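Local coordinates for protein serpin-12 (Manduca sexta, PDB 6CJ7) that probably inhibits serine proteases as a serpin, controlling the prophenoloxidase activation system in the larval hemolymph of the tobacco hornworm, at residues Lys79-Arg87 against Trp364-Leu372. Residues are numbered along the deposited sequence; the frame is centred on the assembly and turned at random.
Sequences KVNEEIQKR and WDNRSSIPL
With chi1 at -171°, the Asp365 side chain swings its carboxylate opposite the backbone N and toward Arg87, which, extended from CG to NE, meets it end-on: NH1 to OD2 at 2.9 Å, NH2 to OD1 at 2.8 Å. The acceptors lie near the guanidinium plane, but the two planes are turned 48° apart, and NH1 comes in from above the carboxylate. OD1 also takes the backbone N-H groups of Arg367 and Ser368, so three donors grip it. A water gives hydrogens to Asp365 OD2 and Val80 O and accepts one from Ser368 OG; a second links that hydroxyl to Lys79 NZ. Glu83, bent at chi2, sets OE2 over one face of the Arg367 guanidinium, 3.3 Å from NH1, an attraction of charge without a directed N-H, while Lys79 and Lys86 grip the same carboxylate. Val80 CG1 meets Ile370 CD1 tip to tip, beside Phe41 of helix 40-51. Were Asp365 an alanine, the Arg87 guanidinium would probably lose its carboxylate mate and the two turn N-H groups their acceptor. The Asx turn, followed by a G1 beta bulge at Ser369 and Ile370, shapes the hairpin between strands 359-365 and 370-377 of serpin sheet B, whose turn packs against the C-terminal end of helix 70-85 and the residues just after it.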
ATOM      1  N   LYS A  79       9.367 -13.325  -6.663  1.00 23.63           N
ATOM      2  CA  LYS A  79      10.675 -12.791  -6.295  1.00 25.44           C
ATOM      3  C   LYS A  79      10.543 -11.639  -5.311  1.00 24.35           C
ATOM      4  O   LYS A  79      11.346 -11.525  -4.381  1.00 24.63           O
ATOM      5  CB  LYS A  79      11.447 -12.344  -7.528  1.00 25.73           C
ATOM      6  CG  LYS A  79      12.924 -12.177  -7.227  1.00 37.94           C
ATOM      7  CD  LYS A  79      13.712 -11.615  -8.391  1.00 48.50           C
ATOM      8  CE  LYS A  79      15.099 -11.242  -7.918  1.00 55.81           C
ATOM      9  NZ  LYS A  79      14.992 -10.404  -6.685  1.00 54.38           N
ATOM     10  N   VAL A  80       9.538 -10.768  -5.495  1.00 21.24           N
ATOM     11  CA  VAL A  80       9.338  -9.677  -4.540  1.00 20.51           C
ATOM     12  C   VAL A  80       9.103 -10.236  -3.147  1.00 20.61           C
ATOM     13  O   VAL A  80       9.667  -9.751  -2.149  1.00 20.62           O
ATOM     14  CB  VAL A  80       8.168  -8.781  -4.993  1.00 23.10           C
ATOM     15  CG1 VAL A  80       7.800  -7.780  -3.880  1.00 22.76           C
ATOM     16  CG2 VAL A  80       8.522  -8.066  -6.289  1.00 22.07           C
ATOM     17  N   ASN A  81       8.274 -11.270  -3.057  1.00 20.65           N
ATOM     18  CA  ASN A  81       8.006 -11.878  -1.764  1.00 21.84           C
ATOM     19  C   ASN A  81       9.241 -12.582  -1.209  1.00 22.64           C
ATOM     20  O   ASN A  81       9.482 -12.543  -0.000  1.00 24.10           O
ATOM     21  CB  ASN A  81       6.826 -12.833  -1.881  1.00 23.14           C
ATOM     22  CG  ASN A  81       5.499 -12.100  -1.827  1.00 20.92           C
ATOM     23  OD1 ASN A  81       5.317 -11.216  -0.989  1.00 23.19           O
ATOM     24  ND2 ASN A  81       4.571 -12.449  -2.724  1.00 21.70           N
ATOM     25  N   GLU A  82      10.029 -13.232  -2.072  1.00 22.02           N
ATOM     26  CA  GLU A  82      11.274 -13.841  -1.620  1.00 23.31           C
ATOM     27  C   GLU A  82      12.222 -12.803  -1.040  1.00 26.12           C
ATOM     28  O   GLU A  82      12.867 -13.047  -0.011  1.00 27.34           O
ATOM     29  CB  GLU A  82      11.942 -14.582  -2.774  1.00 25.88           C
ATOM     30  CG  GLU A  82      11.387 -15.976  -2.986  1.00 33.80           C
ATOM     31  CD  GLU A  82      11.805 -16.579  -4.314  1.00 40.56           C
ATOM     32  OE1 GLU A  82      12.541 -15.910  -5.072  1.00 38.32           O
ATOM     33  OE2 GLU A  82      11.406 -17.732  -4.591  1.00 38.83           O
ATOM     34  N   GLU A  83      12.330 -11.641  -1.684  1.00 23.74           N
ATOM     35  CA  GLU A  83      13.244 -10.636  -1.155  1.00 24.92           C
ATOM     36  C   GLU A  83      12.758 -10.091   0.180  1.00 25.79           C
ATOM     37  O   GLU A  83      13.581  -9.777   1.051  1.00 27.16           O
ATOM     38  CB  GLU A  83      13.441  -9.486  -2.147  1.00 30.45           C
ATOM     39  CG  GLU A  83      14.194  -9.839  -3.424  1.00 31.55           C
ATOM     40  CD  GLU A  83      15.526 -10.551  -3.188  1.00 33.77           C
ATOM     41  OE1 GLU A  83      15.891 -11.367  -4.056  1.00 39.97           O
ATOM     42  OE2 GLU A  83      16.207 -10.312  -2.174  1.00 34.12           O
ATOM     43  N   ILE A  84      11.441  -9.971   0.361  1.00 22.39           N
ATOM     44  CA  ILE A  84      10.913  -9.557   1.660  1.00 24.45           C
ATOM     45  C   ILE A  84      11.241 -10.596   2.729  1.00 24.07           C
ATOM     46  O   ILE A  84      11.742 -10.267   3.811  1.00 24.15           O
ATOM     47  CB  ILE A  84       9.396  -9.315   1.565  1.00 24.11           C
ATOM     48  CG1 ILE A  84       9.111  -8.041   0.776  1.00 23.21           C
ATOM     49  CG2 ILE A  84       8.792  -9.251   2.947  1.00 26.49           C
ATOM     50  CD1 ILE A  84       7.655  -7.929   0.307  1.00 22.57           C
ATOM     51  N   GLN A  85      10.980 -11.872   2.438  1.00 26.01           N
ATOM     52  CA  GLN A  85      11.134 -12.896   3.462  1.00 26.40           C
ATOM     53  C   GLN A  85      12.592 -13.198   3.775  1.00 29.48           C
ATOM     54  O   GLN A  85      12.870 -13.813   4.807  1.00 35.14           O
ATOM     55  CB  GLN A  85      10.385 -14.157   3.035  1.00 29.79           C
ATOM     56  CG  GLN A  85       8.886 -13.917   3.067  1.00 28.99           C
ATOM     57  CD  GLN A  85       8.102 -14.992   2.371  1.00 40.58           C
ATOM     58  OE1 GLN A  85       6.982 -14.760   1.911  1.00 40.87           O
ATOM     59  NE2 GLN A  85       8.679 -16.184   2.289  1.00 48.04           N
ATOM     60  N   LYS A  86      13.528 -12.763   2.929  1.00 27.14           N
ATOM     61  CA  LYS A  86      14.938 -12.941   3.260  1.00 28.99           C
ATOM     62  C   LYS A  86      15.394 -11.998   4.364  1.00 26.57           C
ATOM     63  O   LYS A  86      16.461 -12.221   4.943  1.00 28.76           O
ATOM     64  CB  LYS A  86      15.826 -12.710   2.038  1.00 34.00           C
ATOM     65  CG  LYS A  86      15.894 -13.857   1.067  1.00 39.53           C
ATOM     66  CD  LYS A  86      17.113 -13.705   0.174  1.00 44.80           C
ATOM     67  CE  LYS A  86      16.726 -13.395  -1.258  1.00 45.13           C
ATOM     68  NZ  LYS A  86      17.890 -12.868  -2.029  1.00 38.26           N
ATOM     69  N   ARG A  87      14.621 -10.956   4.653  1.00 26.26           N
ATOM     70  CA  ARG A  87      15.077  -9.911   5.558  1.00 26.36           C
ATOM     71  C   ARG A  87      14.933 -10.369   7.003  1.00 29.47           C
ATOM     72  O   ARG A  87      13.875 -10.870   7.404  1.00 34.74           O
ATOM     73  CB  ARG A  87      14.299  -8.624   5.299  1.00 23.82           C
ATOM     74  CG  ARG A  87      14.665  -7.987   3.955  1.00 25.72           C
ATOM     75  CD  ARG A  87      13.735  -6.864   3.504  1.00 23.78           C
ATOM     76  NE  ARG A  87      14.180  -6.367   2.204  1.00 23.47           N
ATOM     77  CZ  ARG A  87      13.370  -5.967   1.226  1.00 23.09           C
ATOM     78  NH1 ARG A  87      12.048  -5.975   1.392  1.00 19.78           N
ATOM     79  NH2 ARG A  87      13.899  -5.560   0.074  1.00 26.32           N
ATOM     80  N   TRP A 364       9.496   2.770   0.007  1.00 16.21           N
ATOM     81  CA  TRP A 364      10.107   2.188  -1.176  1.00 17.61           C
ATOM     82  C   TRP A 364      10.868   0.932  -0.779  1.00 17.28           C
ATOM     83  O   TRP A 364      11.630   0.948   0.197  1.00 18.36           O
ATOM     84  CB  TRP A 364      11.048   3.213  -1.826  1.00 19.43           C
ATOM     85  CG  TRP A 364      11.538   2.864  -3.197  1.00 21.94           C
ATOM     86  CD1 TRP A 364      12.767   2.347  -3.540  1.00 19.39           C
ATOM     87  CD2 TRP A 364      10.828   3.051  -4.421  1.00 19.51           C
ATOM     88  NE1 TRP A 364      12.847   2.188  -4.903  1.00 24.63           N
ATOM     89  CE2 TRP A 364      11.667   2.613  -5.467  1.00 21.58           C
ATOM     90  CE3 TRP A 364       9.552   3.541  -4.735  1.00 19.88           C
ATOM     91  CZ2 TRP A 364      11.271   2.653  -6.808  1.00 20.23           C
ATOM     92  CZ3 TRP A 364       9.168   3.578  -6.070  1.00 20.97           C
ATOM     93  CH2 TRP A 364      10.015   3.142  -7.078  1.00 21.39           C
ATOM     94  N   ASP A 365      10.642  -0.154  -1.516  1.00 17.10           N
ATOM     95  CA  ASP A 365      11.460  -1.360  -1.399  1.00 16.94           C
ATOM     96  C   ASP A 365      12.707  -1.160  -2.257  1.00 19.23           C
ATOM     97  O   ASP A 365      12.618  -1.071  -3.487  1.00 20.17           O
ATOM     98  CB  ASP A 365      10.647  -2.587  -1.815  1.00 17.38           C
ATOM     99  CG  ASP A 365      11.368  -3.899  -1.515  1.00 19.78           C
ATOM    100  OD1 ASP A 365      12.568  -4.044  -1.879  1.00 19.88           O
ATOM    101  OD2 ASP A 365      10.746  -4.795  -0.900  1.00 22.15           O
ATOM    102  N   ASN A 366      13.870  -1.002  -1.605  1.00 18.90           N
ATOM    103  CA  ASN A 366      15.098  -0.649  -2.312  1.00 20.65           C
ATOM    104  C   ASN A 366      15.665  -1.795  -3.133  1.00 23.16           C
ATOM    105  O   ASN A 366      16.534  -1.564  -3.989  1.00 28.53           O
ATOM    106  CB  ASN A 366      16.159  -0.193  -1.316  1.00 19.95           C
ATOM    107  CG  ASN A 366      15.811   1.120  -0.672  1.00 23.09           C
ATOM    108  OD1 ASN A 366      15.086   1.922  -1.257  1.00 25.89           O
ATOM    109  ND2 ASN A 366      16.322   1.355   0.531  1.00 23.05           N
ATOM    110  N   ARG A 367      15.259  -3.026  -2.848  1.00 21.75           N
ATOM    111  CA  ARG A 367      15.785  -4.155  -3.602  1.00 23.52           C
ATOM    112  C   ARG A 367      14.913  -4.462  -4.812  1.00 25.66           C
ATOM    113  O   ARG A 367      15.425  -4.800  -5.885  1.00 25.42           O
ATOM    114  CB  ARG A 367      15.896  -5.397  -2.711  1.00 26.00           C
ATOM    115  CG  ARG A 367      16.342  -6.673  -3.484  1.00 29.57           C
ATOM    116  CD  ARG A 367      17.801  -6.846  -3.410  1.00 29.72           C
ATOM    117  NE  ARG A 367      18.340  -8.000  -4.165  1.00 24.91           N
ATOM    118  CZ  ARG A 367      19.038  -8.985  -3.618  1.00 35.75           C
ATOM    119  NH1 ARG A 367      19.267  -8.991  -2.306  1.00 41.11           N
ATOM    120  NH2 ARG A 367      19.504  -9.961  -4.379  1.00 32.72           N
ATOM    121  N   SER A 368      13.598  -4.334  -4.665  1.00 18.91           N
ATOM    122  CA  SER A 368      12.678  -4.640  -5.755  1.00 21.29           C
ATOM    123  C   SER A 368      12.223  -3.406  -6.529  1.00 21.46           C
ATOM    124  O   SER A 368      11.576  -3.556  -7.573  1.00 22.99           O
ATOM    125  CB  SER A 368      11.456  -5.394  -5.215  1.00 21.99           C
ATOM    126  OG  SER A 368      11.819  -6.719  -4.852  1.00 24.51           O
ATOM    127  N   SER A 369      12.546  -2.203  -6.043  1.00 21.30           N
ATOM    128  CA  SER A 369      12.255  -0.946  -6.736  1.00 22.04           C
ATOM    129  C   SER A 369      10.763  -0.773  -6.989  1.00 19.38           C
ATOM    130  O   SER A 369      10.332  -0.505  -8.113  1.00 22.95           O
ATOM    131  CB  SER A 369      13.030  -0.844  -8.049  1.00 23.22           C
ATOM    132  OG  SER A 369      14.426  -0.850  -7.807  1.00 26.84           O
ATOM    133  N   ILE A 370       9.977  -0.906  -5.922  1.00 19.02           N
ATOM    134  CA  ILE A 370       8.524  -0.719  -5.999  1.00 19.57           C
ATOM    135  C   ILE A 370       8.051   0.080  -4.796  1.00 20.91           C
ATOM    136  O   ILE A 370       8.658   0.058  -3.717  1.00 20.63           O
ATOM    137  CB  ILE A 370       7.766  -2.061  -6.055  1.00 22.18           C
ATOM    138  CG1 ILE A 370       8.113  -2.943  -4.859  1.00 23.34           C
ATOM    139  CG2 ILE A 370       8.021  -2.797  -7.362  1.00 23.88           C
ATOM    140  CD1 ILE A 370       7.090  -4.047  -4.640  1.00 24.94           C
ATOM    141  N   PRO A 371       6.953   0.823  -4.967  1.00 20.13           N
ATOM    142  CA  PRO A 371       6.331   1.535  -3.840  1.00 19.02           C
ATOM    143  C   PRO A 371       5.416   0.610  -3.052  1.00 20.85           C
ATOM    144  O   PRO A 371       4.354   0.194  -3.530  1.00 23.87           O
ATOM    145  CB  PRO A 371       5.551   2.660  -4.534  1.00 17.88           C
ATOM    146  CG  PRO A 371       5.172   2.054  -5.867  1.00 20.20           C
ATOM    147  CD  PRO A 371       6.351   1.190  -6.261  1.00 21.27           C
ATOM    148  N   LEU A 372       5.829   0.285  -1.833  1.00 16.64           N
ATOM    149  CA  LEU A 372       5.038  -0.556  -0.946  1.00 17.54           C
ATOM    150  C   LEU A 372       3.915   0.212  -0.274  1.00 20.35           C
ATOM    151  O   LEU A 372       2.926  -0.400   0.123  1.00 20.34           O
ATOM    152  CB  LEU A 372       5.915  -1.170   0.144  1.00 18.14           C
ATOM    153  CG  LEU A 372       7.004  -2.118  -0.364  1.00 19.23           C
ATOM    154  CD1 LEU A 372       7.856  -2.607   0.801  1.00 22.65           C
ATOM    155  CD2 LEU A 372       6.359  -3.294  -1.075  1.00 22.10           C
TER
HETATM  156  O   HOH W   1      12.623  -8.504  -6.749  1.00 96.48           O
HETATM  157  O   HOH W   2      11.071  -7.166  -2.335  1.00 22.52           O